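PDB 1PZ7: agrin from Gallus gallus, which probably organises the postsynaptic membrane at the neuromuscular junction as a basal lamina protein, through a laminin G-like domain modulated by alternative splicing and calcium binding. Local coordinates for residues R20-Y25 / A149-G154; K45-N50 / L144-A149; Q62-W67 / G153-L158; G71-D76 / L158-K163; A81-F86 / P165-T170. All coordinates share one frame; numbering follows the deposited sequence.

Interaction 1. Residues R20-Y25 / A149-G154; sequences RTYMEY and ALWLGG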
# COMPACT_ATOMS: atom_id res chain seq x y z
N ARG A 20 -3.31 -5.69 14.32
CA ARG A 20 -2.03 -6.40 14.43
C ARG A 20 -1.80 -7.26 13.20
O ARG A 20 -0.73 -7.84 13.03
CB ARG A 20 -2.04 -7.31 15.65
CG ARG A 20 -2.12 -6.62 16.97
CD ARG A 20 -2.39 -7.60 18.09
NE ARG A 20 -3.68 -8.27 17.90
CZ ARG A 20 -4.03 -9.43 18.42
NH1 ARG A 20 -3.18 -10.11 19.19
NH2 ARG A 20 -5.23 -9.93 18.18
N THR A 21 -2.82 -7.36 12.36
CA THR A 21 -2.76 -8.17 11.16
C THR A 21 -1.95 -7.49 10.09
O THR A 21 -2.23 -6.35 9.72
CB THR A 21 -4.17 -8.36 10.57
OG1 THR A 21 -5.08 -8.78 11.59
CG2 THR A 21 -4.18 -9.48 9.53
N TYR A 22 -0.97 -8.18 9.56
CA TYR A 22 -0.27 -7.66 8.41
C TYR A 22 0.30 -8.84 7.64
O TYR A 22 0.79 -9.81 8.22
CB TYR A 22 0.79 -6.63 8.80
CG TYR A 22 1.92 -7.18 9.62
CD1 TYR A 22 1.76 -7.48 10.96
CD2 TYR A 22 3.16 -7.39 9.05
CE1 TYR A 22 2.81 -7.98 11.71
CE2 TYR A 22 4.21 -7.88 9.79
CZ TYR A 22 4.03 -8.18 11.11
OH TYR A 22 5.10 -8.67 11.83
N MET A 23 0.16 -8.76 6.32
CA MET A 23 0.61 -9.83 5.45
C MET A 23 1.77 -9.39 4.62
O MET A 23 1.78 -8.28 4.09
CB MET A 23 -0.47 -10.26 4.47
CG MET A 23 -1.51 -11.12 5.06
SD MET A 23 -2.59 -10.08 5.95
CE MET A 23 -4.10 -10.66 5.35
N GLU A 24 2.73 -10.29 4.47
CA GLU A 24 3.89 -10.04 3.65
C GLU A 24 3.72 -10.78 2.34
O GLU A 24 3.31 -11.94 2.31
CB GLU A 24 5.13 -10.55 4.35
CG GLU A 24 6.41 -10.30 3.57
CD GLU A 24 7.60 -10.98 4.18
OE1 GLU A 24 8.73 -10.74 3.70
OE2 GLU A 24 7.41 -11.76 5.15
N TYR A 25 4.06 -10.10 1.25
CA TYR A 25 4.03 -10.70 -0.08
C TYR A 25 5.33 -10.35 -0.79
O TYR A 25 6.07 -9.49 -0.33
CB TYR A 25 2.83 -10.16 -0.88
CG TYR A 25 1.50 -10.37 -0.19
CD1 TYR A 25 1.01 -9.44 0.71
CD2 TYR A 25 0.75 -11.51 -0.43
CE1 TYR A 25 -0.19 -9.64 1.35
CE2 TYR A 25 -0.47 -11.71 0.20
CZ TYR A 25 -0.93 -10.77 1.09
OH TYR A 25 -2.14 -10.99 1.72
N ALA A 149 9.53 -6.63 -1.68
CA ALA A 149 8.71 -6.88 -0.51
C ALA A 149 7.48 -5.97 -0.50
O ALA A 149 7.55 -4.80 -0.86
CB ALA A 149 9.51 -6.67 0.76
N LEU A 150 6.35 -6.53 -0.06
CA LEU A 150 5.11 -5.79 0.03
C LEU A 150 4.38 -6.22 1.30
O LEU A 150 4.23 -7.41 1.57
CB LEU A 150 4.24 -6.07 -1.20
CG LEU A 150 2.81 -5.53 -1.17
CD1 LEU A 150 2.81 -4.03 -1.20
CD2 LEU A 150 2.02 -6.10 -2.34
N TRP A 151 3.93 -5.24 2.08
CA TRP A 151 3.19 -5.52 3.30
C TRP A 151 1.80 -4.90 3.22
O TRP A 151 1.65 -3.79 2.74
CB TRP A 151 3.93 -4.98 4.53
CG TRP A 151 5.22 -5.69 4.82
CD1 TRP A 151 6.46 -5.35 4.37
CD2 TRP A 151 5.39 -6.85 5.63
NE1 TRP A 151 7.39 -6.24 4.84
CE2 TRP A 151 6.77 -7.17 5.62
CE3 TRP A 151 4.53 -7.67 6.37
CZ2 TRP A 151 7.29 -8.25 6.32
CZ3 TRP A 151 5.05 -8.75 7.05
CH2 TRP A 151 6.42 -9.03 7.03
N LEU A 152 0.80 -5.63 3.69
CA LEU A 152 -0.57 -5.16 3.66
C LEU A 152 -1.12 -5.11 5.09
O LEU A 152 -0.92 -6.03 5.86
CB LEU A 152 -1.40 -6.12 2.81
CG LEU A 152 -2.81 -5.73 2.40
CD1 LEU A 152 -2.80 -4.53 1.48
CD2 LEU A 152 -3.47 -6.92 1.71
N GLY A 153 -1.79 -4.00 5.42
CA GLY A 153 -2.43 -3.83 6.71
C GLY A 153 -1.53 -3.40 7.85
O GLY A 153 -1.98 -3.13 8.95
N GLY A 154 -0.23 -3.35 7.58
CA GLY A 154 0.73 -3.05 8.61
C GLY A 154 2.11 -3.37 8.10
O GLY A 154 2.29 -3.67 6.92
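The edge of the six-stranded antiparallel sheet in a laminin G β-sandwich is formed here by Met-23, Glu-24 and Tyr-25, which pair with Leu-152, Trp-151 and Leu-150. Met-23 and Leu-152 make a hydrogen-bonded pair, with Met-23 N to Leu-152 O at 3.0 Å and Leu-152 N to Met-23 O at 2.9 Å. Tyr-25 and Leu-150 do the same two residues along, where Tyr-25 N lies 2.7 Å from Leu-150 O. Between them stands the non-hydrogen-bonded pair of Glu-24 and Trp-151. The Glu-24 side chain runs fully extended from a CG anti to the backbone N (chi1 -179°) and lies over one face of the indole. Its CB sits 3.4 Å from the centroid of the Trp-151 six-membered ring in a CH-pi contact, and its carboxylate is turned almost parallel to the indole, 14° from the ring plane. Tyr-22 stands beside the same indole, pointing the same way, with the two rings oblique to each other. The opposite face of the sheet is largely apolar: Tyr-25 CE1 meets Leu-152 CB at 4.0 Å by its ring edge, while its hydroxyl bonds to Leu-188 O. That face packs inward, Met-23 and Leu-152 against Phe-17 of strand 15-18 and Leu-150 and Leu-152 against strand 175-181; strand 63-68 flanks strand 149-152 on its other edge.

Interaction 2. Residues K45-N50 / L144-A149; sequences KALQSN and LDTDGA. With CA (calcium ion), chain C.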
# COMPACT_ATOMS: atom_id res chain seq x y z
N LYS A 45 15.81 -4.46 -7.24
CA LYS A 45 15.06 -4.11 -8.45
C LYS A 45 15.01 -2.59 -8.54
O LYS A 45 14.91 -1.92 -7.52
CB LYS A 45 13.63 -4.64 -8.37
CG LYS A 45 13.52 -6.15 -8.24
CD LYS A 45 13.87 -6.85 -9.54
CE LYS A 45 12.78 -6.68 -10.60
NZ LYS A 45 12.78 -5.33 -11.23
N ALA A 46 15.08 -2.04 -9.75
CA ALA A 46 14.96 -0.60 -9.95
C ALA A 46 13.68 -0.34 -10.74
O ALA A 46 13.70 -0.23 -11.96
CB ALA A 46 16.17 -0.06 -10.69
N LEU A 47 12.56 -0.24 -10.02
CA LEU A 47 11.25 -0.13 -10.65
C LEU A 47 10.91 1.25 -11.20
O LEU A 47 10.94 2.25 -10.49
CB LEU A 47 10.16 -0.55 -9.67
CG LEU A 47 10.25 -1.98 -9.15
CD1 LEU A 47 9.09 -2.25 -8.20
CD2 LEU A 47 10.24 -2.97 -10.30
N GLN A 48 10.55 1.27 -12.48
CA GLN A 48 10.15 2.48 -13.16
C GLN A 48 8.76 2.91 -12.71
O GLN A 48 8.44 4.10 -12.71
CB GLN A 48 10.12 2.24 -14.66
CG GLN A 48 11.47 1.90 -15.25
CD GLN A 48 12.42 3.08 -15.21
OE1 GLN A 48 13.64 2.90 -15.10
NE2 GLN A 48 11.88 4.29 -15.30
N SER A 49 7.94 1.94 -12.32
CA SER A 49 6.56 2.23 -11.95
C SER A 49 6.02 1.32 -10.86
O SER A 49 6.64 0.31 -10.49
CB SER A 49 5.66 2.07 -13.18
OG SER A 49 5.63 0.73 -13.61
N ASN A 50 4.87 1.71 -10.33
CA ASN A 50 4.11 0.92 -9.37
C ASN A 50 2.65 1.15 -9.67
O ASN A 50 2.25 2.27 -9.98
CB ASN A 50 4.35 1.37 -7.93
CG ASN A 50 5.75 1.08 -7.44
OD1 ASN A 50 6.06 -0.05 -7.03
ND2 ASN A 50 6.59 2.09 -7.46
N LEU A 144 12.20 3.18 -8.03
CA LEU A 144 12.04 2.68 -6.68
C LEU A 144 12.90 1.44 -6.55
O LEU A 144 12.61 0.41 -7.16
CB LEU A 144 10.57 2.38 -6.39
CG LEU A 144 10.22 2.41 -4.90
CD1 LEU A 144 8.72 2.61 -4.71
CD2 LEU A 144 10.71 1.16 -4.19
N ASP A 145 13.97 1.56 -5.78
CA ASP A 145 14.89 0.46 -5.57
C ASP A 145 14.39 -0.41 -4.44
O ASP A 145 14.30 0.02 -3.29
CB ASP A 145 16.28 1.00 -5.26
CG ASP A 145 16.80 1.89 -6.36
OD1 ASP A 145 16.90 1.42 -7.51
OD2 ASP A 145 17.11 3.09 -6.17
N THR A 146 14.03 -1.64 -4.77
CA THR A 146 13.42 -2.54 -3.80
C THR A 146 13.73 -4.01 -4.06
O THR A 146 14.15 -4.38 -5.16
CB THR A 146 11.88 -2.34 -3.82
OG1 THR A 146 11.26 -3.27 -2.92
CG2 THR A 146 11.29 -2.70 -5.18
N ASP A 147 13.52 -4.82 -3.04
CA ASP A 147 13.70 -6.26 -3.14
C ASP A 147 12.40 -6.91 -3.59
O ASP A 147 12.36 -8.11 -3.88
CB ASP A 147 14.15 -6.85 -1.79
CG ASP A 147 13.13 -6.62 -0.68
OD1 ASP A 147 13.28 -7.25 0.40
OD2 ASP A 147 12.15 -5.84 -0.78
N GLY A 148 11.33 -6.12 -3.67
CA GLY A 148 10.03 -6.62 -4.07
C GLY A 148 9.09 -6.90 -2.91
O GLY A 148 7.97 -7.36 -3.12
N ALA A 149 9.53 -6.63 -1.68
CA ALA A 149 8.71 -6.88 -0.51
C ALA A 149 7.48 -5.97 -0.50
O ALA A 149 7.55 -4.80 -0.86
CB ALA A 149 9.51 -6.67 0.76
CA CA C . 15.58 5.00 -6.06
O HOH W 1 17.31 5.37 -3.90
O HOH W 2 17.11 5.78 -7.73
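Lys-45 and Leu-47 flank Ala-46 as hydrogen-bonded partners of Thr-146 and Leu-144, and although Lys-45 and Leu-47 point to the same face of this short antiparallel pairing, their side chains take very different shapes. Lys-45 is bent at each of its three outer torsions, curling its amine away from strand 144-146 after CB has passed 3.3 Å from Thr-146 O. Leu-47 aims a single methyl at its diagonal neighbour, CD1 lying 3.8 Å from Thr-146 CG2. The Thr-146 hydroxyl is anti to its own main-chain nitrogen (chi1 177°), which leaves CG2 for that contact and turns OG1 onward along the chain. There it accepts a nearly straight bond from Gly-148 N at 2.9 Å, an ST turn, and an Asx turn follows at once as Asp-147 OD2 accepts from Ala-149 N. On the other face, the rim of the laminin G sandwich carries a calcium site. Asp-145 splits its carboxylate between two tasks: OD2 binds the calcium ion at 2.5 Å, whereas OD1 leans over Ala-46 CB at 3.6 Å. Asp-76, two waters and the backbone oxygens of Leu-93 and Gln-143 complete the coordination. Beneath the pairing, Leu-144 packs on Ile-78 of strand 77-83.

Interaction 3. Residues Q62-W67 / G153-L158; sequences QGLILW and GGMERL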
# COMPACT_ATOMS: atom_id res chain seq x y z
N GLN A 62 -6.89 6.53 10.97
CA GLN A 62 -5.44 6.41 10.88
C GLN A 62 -5.09 4.94 10.65
O GLN A 62 -5.62 4.07 11.33
CB GLN A 62 -4.75 6.86 12.17
CG GLN A 62 -5.31 8.12 12.83
CD GLN A 62 -4.88 9.42 12.16
OE1 GLN A 62 -5.31 10.50 12.57
NE2 GLN A 62 -4.03 9.33 11.15
N GLY A 63 -4.21 4.66 9.71
CA GLY A 63 -3.80 3.29 9.49
C GLY A 63 -2.99 3.06 8.24
O GLY A 63 -3.24 3.68 7.21
N LEU A 64 -2.01 2.17 8.34
CA LEU A 64 -1.19 1.81 7.19
C LEU A 64 -1.91 0.75 6.36
O LEU A 64 -2.25 -0.32 6.86
CB LEU A 64 0.16 1.29 7.67
CG LEU A 64 1.15 0.87 6.57
CD1 LEU A 64 1.47 2.03 5.63
CD2 LEU A 64 2.41 0.35 7.21
N ILE A 65 -2.15 1.07 5.10
CA ILE A 65 -2.82 0.14 4.20
C ILE A 65 -1.82 -0.78 3.51
O ILE A 65 -1.97 -2.00 3.52
CB ILE A 65 -3.64 0.89 3.12
CG1 ILE A 65 -4.74 1.73 3.78
CG2 ILE A 65 -4.24 -0.10 2.12
CD1 ILE A 65 -5.37 2.75 2.85
N LEU A 66 -0.79 -0.19 2.92
CA LEU A 66 0.15 -0.95 2.13
C LEU A 66 1.51 -0.26 2.17
O LEU A 66 1.60 0.97 2.15
CB LEU A 66 -0.42 -1.06 0.71
CG LEU A 66 0.37 -1.52 -0.50
CD1 LEU A 66 -0.63 -1.93 -1.57
CD2 LEU A 66 1.28 -0.43 -1.02
N TRP A 67 2.57 -1.06 2.23
CA TRP A 67 3.94 -0.54 2.19
C TRP A 67 4.73 -1.42 1.23
O TRP A 67 4.83 -2.63 1.44
CB TRP A 67 4.59 -0.56 3.57
CG TRP A 67 5.98 0.07 3.59
CD1 TRP A 67 7.14 -0.46 3.12
CD2 TRP A 67 6.32 1.36 4.12
NE1 TRP A 67 8.18 0.41 3.32
CE2 TRP A 67 7.70 1.54 3.94
CE3 TRP A 67 5.59 2.38 4.73
CZ2 TRP A 67 8.37 2.69 4.34
CZ3 TRP A 67 6.25 3.52 5.13
CH2 TRP A 67 7.63 3.67 4.94
N GLY A 153 -1.79 -4.00 5.42
CA GLY A 153 -2.43 -3.83 6.71
C GLY A 153 -1.53 -3.40 7.85
O GLY A 153 -1.98 -3.13 8.95
N GLY A 154 -0.23 -3.35 7.58
CA GLY A 154 0.73 -3.05 8.61
C GLY A 154 2.11 -3.37 8.10
O GLY A 154 2.29 -3.67 6.92
N MET A 155 3.08 -3.32 9.01
CA MET A 155 4.47 -3.45 8.64
C MET A 155 5.25 -4.16 9.73
O MET A 155 4.96 -3.99 10.91
CB MET A 155 5.02 -2.04 8.49
CG MET A 155 6.23 -1.92 7.67
SD MET A 155 6.11 -0.34 6.91
CE MET A 155 6.49 0.76 8.27
N GLU A 156 6.25 -4.93 9.34
CA GLU A 156 7.09 -5.61 10.31
C GLU A 156 8.01 -4.59 10.98
O GLU A 156 8.02 -4.46 12.20
CB GLU A 156 7.94 -6.69 9.64
CG GLU A 156 8.96 -7.30 10.58
CD GLU A 156 9.91 -8.25 9.89
OE1 GLU A 156 9.47 -9.35 9.49
OE2 GLU A 156 11.11 -7.90 9.75
N ARG A 157 8.75 -3.86 10.15
CA ARG A 157 9.72 -2.89 10.62
C ARG A 157 9.11 -1.49 10.70
O ARG A 157 9.07 -0.76 9.72
CB ARG A 157 10.92 -2.89 9.67
CG ARG A 157 11.39 -4.30 9.30
CD ARG A 157 12.38 -4.35 8.15
NE ARG A 157 12.47 -5.66 7.52
CZ ARG A 157 13.30 -5.96 6.53
NH1 ARG A 157 13.31 -7.19 6.02
NH2 ARG A 157 14.12 -5.04 6.04
N LEU A 158 8.64 -1.14 11.90
CA LEU A 158 7.96 0.14 12.13
C LEU A 158 8.90 1.32 12.34
O LEU A 158 8.50 2.46 12.09
CB LEU A 158 7.04 0.01 13.34
CG LEU A 158 5.95 -1.05 13.24
CD1 LEU A 158 5.26 -1.22 14.58
CD2 LEU A 158 4.94 -0.69 12.15
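Met-155 lays its thioether across the indole of Trp-67, and this is where the two segments press hardest together. SD stands over one face, 3.5 Å from the centroid of the Trp-67 five-membered ring and 27° off its normal, while CE extends over the six-membered ring at 4.2 Å from its centroid. With CG anti to the main-chain nitrogen (chi1 -159°) the chain leads SD to the indole, and a bend about CG-SD carries CE onward; Leu-64 CD2 closes in beside it, 3.8 Å from Met-155 CB. This Met-aromatic contact ties the loop leaving strand 149-152 to strand 63-68 of the laminin G sheet. That strand carries a classic β-bulge, Ile-65 and Leu-66 together facing Leu-80. Ile-65 O turns to the loop and takes an almost perfectly straight bond from Gly-153 N at 2.8 Å (178° at the hydrogen), although the donor lies above the carbonyl plane. Nearby, Gly-154 O is buried without any partner in the model. The packing gives way quickly further along the loop: Glu-156 and Leu-158 are exposed, and Arg-157, partly exposed, is joined to Glu-156 by a salt bridge whose hydrogen bond is weak, with NE of Arg-157 3.4 Å from OE2 of Glu-156. Trp-67 is meanwhile stacked with Tyr-77.

Interaction 4. Residues G71-D76 / L158-K163; sequences GLERSD and LSVAHK. With CA (calcium ion), chain C.
Val-160 has CG1 anti to its main-chain nitrogen (chi1 -172°), and this rotation drives its other methyl, CG2, into the backbone of residues 71-73. CG2 stops 3.3 Å from Gly-71 O and 4.1 Å from Glu-73 CG, whose chain runs extended past the valine. Lys-163 begins differently, its CG lodged between the backbone nitrogen and carbonyl carbon (chi1 70°), and then straightens so that its amine comes near the facing turn without touching it. The amine acts through a water rather than directly: the water accepts from Lys-163 NZ at 2.8 Å and donates to Glu-73 O at 2.8 Å and Ser-75 O at 2.7 Å. One solvent molecule thereby joins the two loops and satisfies two carbonyls of a type I β-turn, Leu-72 to Ser-75. The turn lies in the connection between strands 63-68 and 77-83 of the laminin G sheet, and is closed by Ser-75 N to Leu-72 O and braced by a second bond, from Leu-72 N to Ser-75 OG. Facing it, Val-160 is the centre of an inverse γ-turn closed by Ala-161 N to Ser-159 O; the same oxygen also takes the N-H of His-162, from the same face. The outer edge is looser, Glu-73 OE2 and Ser-159 OG standing 4.0 Å apart. Straight after the β-turn comes Asp-76, whose OD1 binds calcium at 2.3 Å while OD2 accepts a hydrogen bond from a calcium-bound water at 2.7 Å. Asp-145 and the carbonyl oxygens of Leu-93 and Gln-143 are further ligands of the ion.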
# COMPACT_ATOMS: atom_id res chain seq x y z
N GLY A 71 12.06 -1.92 3.47
CA GLY A 71 11.75 -1.72 4.87
C GLY A 71 12.94 -1.39 5.77
O GLY A 71 12.85 -1.51 6.99
N LEU A 72 14.05 -1.00 5.18
CA LEU A 72 15.20 -0.57 5.97
C LEU A 72 15.15 0.95 6.08
O LEU A 72 14.49 1.61 5.28
CB LEU A 72 16.50 -1.04 5.34
CG LEU A 72 16.64 -2.56 5.25
CD1 LEU A 72 17.89 -2.93 4.48
CD2 LEU A 72 16.65 -3.17 6.64
N GLU A 73 15.85 1.51 7.06
CA GLU A 73 15.83 2.96 7.26
C GLU A 73 16.24 3.74 6.01
O GLU A 73 15.69 4.80 5.72
CB GLU A 73 16.70 3.36 8.44
CG GLU A 73 16.03 3.09 9.78
CD GLU A 73 16.87 3.53 10.96
OE1 GLU A 73 17.60 4.54 10.85
OE2 GLU A 73 16.78 2.87 12.01
N ARG A 74 17.19 3.21 5.26
CA ARG A 74 17.67 3.89 4.06
C ARG A 74 16.82 3.64 2.83
O ARG A 74 16.99 4.30 1.81
CB ARG A 74 19.09 3.43 3.73
CG ARG A 74 19.16 1.99 3.22
CD ARG A 74 20.55 1.54 2.83
NE ARG A 74 20.58 0.17 2.34
CZ ARG A 74 20.58 -0.91 3.12
NH1 ARG A 74 20.55 -0.79 4.43
NH2 ARG A 74 20.61 -2.12 2.57
N SER A 75 15.89 2.70 2.93
CA SER A 75 15.16 2.22 1.76
C SER A 75 14.15 3.15 1.12
O SER A 75 13.48 3.94 1.80
CB SER A 75 14.43 0.92 2.12
OG SER A 75 15.34 -0.08 2.52
N ASP A 76 14.04 3.04 -0.20
CA ASP A 76 12.98 3.69 -0.95
C ASP A 76 11.69 3.03 -0.51
O ASP A 76 11.69 1.92 0.01
CB ASP A 76 13.13 3.43 -2.45
CG ASP A 76 14.30 4.15 -3.07
OD1 ASP A 76 14.54 3.93 -4.27
OD2 ASP A 76 15.02 4.96 -2.45
N LEU A 158 8.64 -1.14 11.90
CA LEU A 158 7.96 0.14 12.13
C LEU A 158 8.90 1.32 12.34
O LEU A 158 8.50 2.46 12.09
CB LEU A 158 7.04 0.01 13.34
CG LEU A 158 5.95 -1.05 13.24
CD1 LEU A 158 5.26 -1.22 14.58
CD2 LEU A 158 4.94 -0.69 12.15
N SER A 159 10.12 1.06 12.78
CA SER A 159 11.09 2.13 13.02
C SER A 159 11.17 3.03 11.80
O SER A 159 11.40 4.24 11.92
CB SER A 159 12.47 1.56 13.33
OG SER A 159 13.14 1.18 12.14
N VAL A 160 11.00 2.43 10.63
CA VAL A 160 10.97 3.16 9.38
C VAL A 160 9.58 3.76 9.24
O VAL A 160 8.85 3.49 8.28
CB VAL A 160 11.26 2.25 8.18
CG1 VAL A 160 11.42 3.08 6.94
CG2 VAL A 160 12.50 1.42 8.43
N ALA A 161 9.22 4.57 10.23
CA ALA A 161 7.94 5.26 10.29
C ALA A 161 8.03 6.34 11.36
O ALA A 161 7.08 7.09 11.58
CB ALA A 161 6.81 4.29 10.60
N HIS A 162 9.17 6.42 12.03
CA HIS A 162 9.37 7.45 13.04
C HIS A 162 9.43 8.79 12.33
O HIS A 162 9.04 9.82 12.89
CB HIS A 162 10.66 7.19 13.81
CG HIS A 162 10.63 5.92 14.61
ND1 HIS A 162 11.71 5.46 15.32
CD2 HIS A 162 9.64 5.02 14.80
CE1 HIS A 162 11.39 4.33 15.92
NE2 HIS A 162 10.14 4.04 15.63
N LYS A 163 9.89 8.77 11.08
CA LYS A 163 9.99 9.97 10.27
C LYS A 163 8.66 10.35 9.62
O LYS A 163 8.60 11.32 8.88
CB LYS A 163 11.05 9.78 9.18
CG LYS A 163 10.66 8.79 8.07
CD LYS A 163 11.79 8.62 7.06
CE LYS A 163 11.48 7.59 5.99
NZ LYS A 163 12.65 7.39 5.09
CA CA C . 15.58 5.00 -6.06
O HOH W 3 13.18 4.75 4.40
O HOH W 1 17.31 5.37 -3.90
O HOH W 2 17.11 5.78 -7.73

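Interaction 5. Residues A81-F86 / P165-T170; sequences AIVDGF and PKAYST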
# COMPACT_ATOMS: atom_id res chain seq x y z
N ALA A 81 -1.76 4.96 3.02
CA ALA A 81 -2.14 5.01 4.42
C ALA A 81 -3.35 5.91 4.57
O ALA A 81 -3.58 6.78 3.74
CB ALA A 81 -1.00 5.55 5.26
N ILE A 82 -4.11 5.68 5.63
CA ILE A 82 -5.19 6.57 5.99
C ILE A 82 -4.58 7.53 6.99
O ILE A 82 -4.09 7.10 8.02
CB ILE A 82 -6.36 5.80 6.62
CG1 ILE A 82 -6.89 4.73 5.67
CG2 ILE A 82 -7.47 6.77 7.02
CD1 ILE A 82 -7.93 3.81 6.29
N VAL A 83 -4.57 8.82 6.66
CA VAL A 83 -3.99 9.82 7.53
C VAL A 83 -5.04 10.88 7.78
O VAL A 83 -5.48 11.56 6.85
CB VAL A 83 -2.75 10.47 6.90
CG1 VAL A 83 -2.22 11.59 7.79
CG2 VAL A 83 -1.68 9.43 6.63
N ASP A 84 -5.44 11.02 9.04
CA ASP A 84 -6.48 11.97 9.41
C ASP A 84 -7.74 11.80 8.56
O ASP A 84 -8.35 12.79 8.15
CB ASP A 84 -5.95 13.41 9.31
CG ASP A 84 -4.79 13.68 10.27
OD1 ASP A 84 -4.75 13.07 11.35
OD2 ASP A 84 -3.89 14.51 10.02
N GLY A 85 -8.13 10.56 8.31
CA GLY A 85 -9.38 10.27 7.62
C GLY A 85 -9.37 10.21 6.10
O GLY A 85 -10.41 9.97 5.49
N PHE A 86 -8.21 10.43 5.49
CA PHE A 86 -8.10 10.42 4.04
C PHE A 86 -6.96 9.54 3.59
O PHE A 86 -5.89 9.52 4.20
CB PHE A 86 -7.91 11.84 3.52
CG PHE A 86 -9.09 12.74 3.75
CD1 PHE A 86 -9.17 13.53 4.88
CD2 PHE A 86 -10.13 12.79 2.83
CE1 PHE A 86 -10.26 14.35 5.10
CE2 PHE A 86 -11.22 13.62 3.04
CZ PHE A 86 -11.28 14.39 4.18
N PRO A 165 4.03 10.48 9.68
CA PRO A 165 2.82 10.61 10.50
C PRO A 165 2.51 9.29 11.23
O PRO A 165 2.81 8.21 10.71
CB PRO A 165 1.74 10.94 9.47
CG PRO A 165 2.47 11.62 8.37
CD PRO A 165 3.80 10.92 8.30
N LYS A 166 1.91 9.40 12.40
CA LYS A 166 1.62 8.23 13.24
C LYS A 166 0.85 7.14 12.52
O LYS A 166 0.99 5.96 12.85
CB LYS A 166 0.87 8.66 14.50
CG LYS A 166 1.77 8.99 15.66
CD LYS A 166 2.55 7.77 16.13
CE LYS A 166 3.48 8.09 17.27
NZ LYS A 166 4.29 6.91 17.66
N ALA A 167 0.06 7.51 11.53
CA ALA A 167 -0.73 6.53 10.78
C ALA A 167 0.13 5.41 10.21
O ALA A 167 -0.31 4.26 10.12
CB ALA A 167 -1.49 7.22 9.66
N TYR A 168 1.35 5.74 9.82
CA TYR A 168 2.24 4.75 9.22
C TYR A 168 2.72 3.67 10.21
O TYR A 168 3.18 2.61 9.78
CB TYR A 168 3.40 5.45 8.52
CG TYR A 168 2.92 6.23 7.32
CD1 TYR A 168 2.43 7.52 7.46
CD2 TYR A 168 2.91 5.66 6.06
CE1 TYR A 168 1.96 8.23 6.38
CE2 TYR A 168 2.44 6.35 4.97
CZ TYR A 168 1.97 7.64 5.13
OH TYR A 168 1.50 8.34 4.04
N SER A 169 2.58 3.93 11.51
CA SER A 169 2.96 2.96 12.54
C SER A 169 1.72 2.34 13.16
O SER A 169 1.79 1.63 14.16
CB SER A 169 3.78 3.63 13.64
OG SER A 169 4.92 4.27 13.10
N THR A 170 0.57 2.62 12.56
CA THR A 170 -0.71 2.16 13.06
C THR A 170 -1.26 1.05 12.18
O THR A 170 -1.45 1.24 10.99
CB THR A 170 -1.70 3.34 13.06
OG1 THR A 170 -1.17 4.41 13.85
CG2 THR A 170 -3.01 2.95 13.73
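Tyr-168 turns one face of its ring to Ala-81, whose CB stands above it in a CH-pi contact, 3.8 Å from the centroid and 24° off the ring normal. The methyl is displaced toward the rim and comes nearest the ring at CE2 of Tyr-168, 3.5 Å from Ala-81 CB. Val-83, two residues further along strand 77-83 on the same side, approaches the tyrosine at about a right angle, its CG2 lying 3.8 Å from Tyr-168 CE1. That same methyl also touches Ala-167 CB at 3.8 Å, so one branch of the valine fills the angle between ring and alanine, while CG1 faces Pro-165 CB more loosely. Ala-167 CB in turn sits over the strand backbone, 3.1 Å from Ile-82 O. The partners of the strand belong to a 3-10 segment, 166-169, in the long connection that follows strand 149-152. The far end is tied back to Lys-166 O, at its start, which accepts from Ser-169 N and Thr-170 OG1 on opposite faces of the carbonyl plane. The phenol oxygen of Tyr-168 is bonded to Gln-88 in strand 86-92. With no hydrogen bond between the two segments, their cohesion rests on shape and methyl-ring contacts, and the polar anchoring of the tyrosine comes from the next strand.

In the fold
Interactions 1, 3 and 5 are buried and all reach the six-stranded sheet; interactions 2 and 4 are partly buried and each supply a ligand to the same calcium ion. Main-chain pairing dominates interactions 1 and 2, which use the consecutive strands 149-152 and 144-146 yet belong to different sheets. Interaction 3 shares Gly-153 and Gly-154 with interaction 1, and Trp-151 N probably bonds to Trp-67 O between them. Interactions 3, 4 and 5 fasten successive parts of the loop after strand 149-152, by sulfur-aromatic, water-mediated and methyl-ring contacts respectively. At the rim, Asp-145 N probably bonds to Asp-76 OD1, joining interactions 2 and 4.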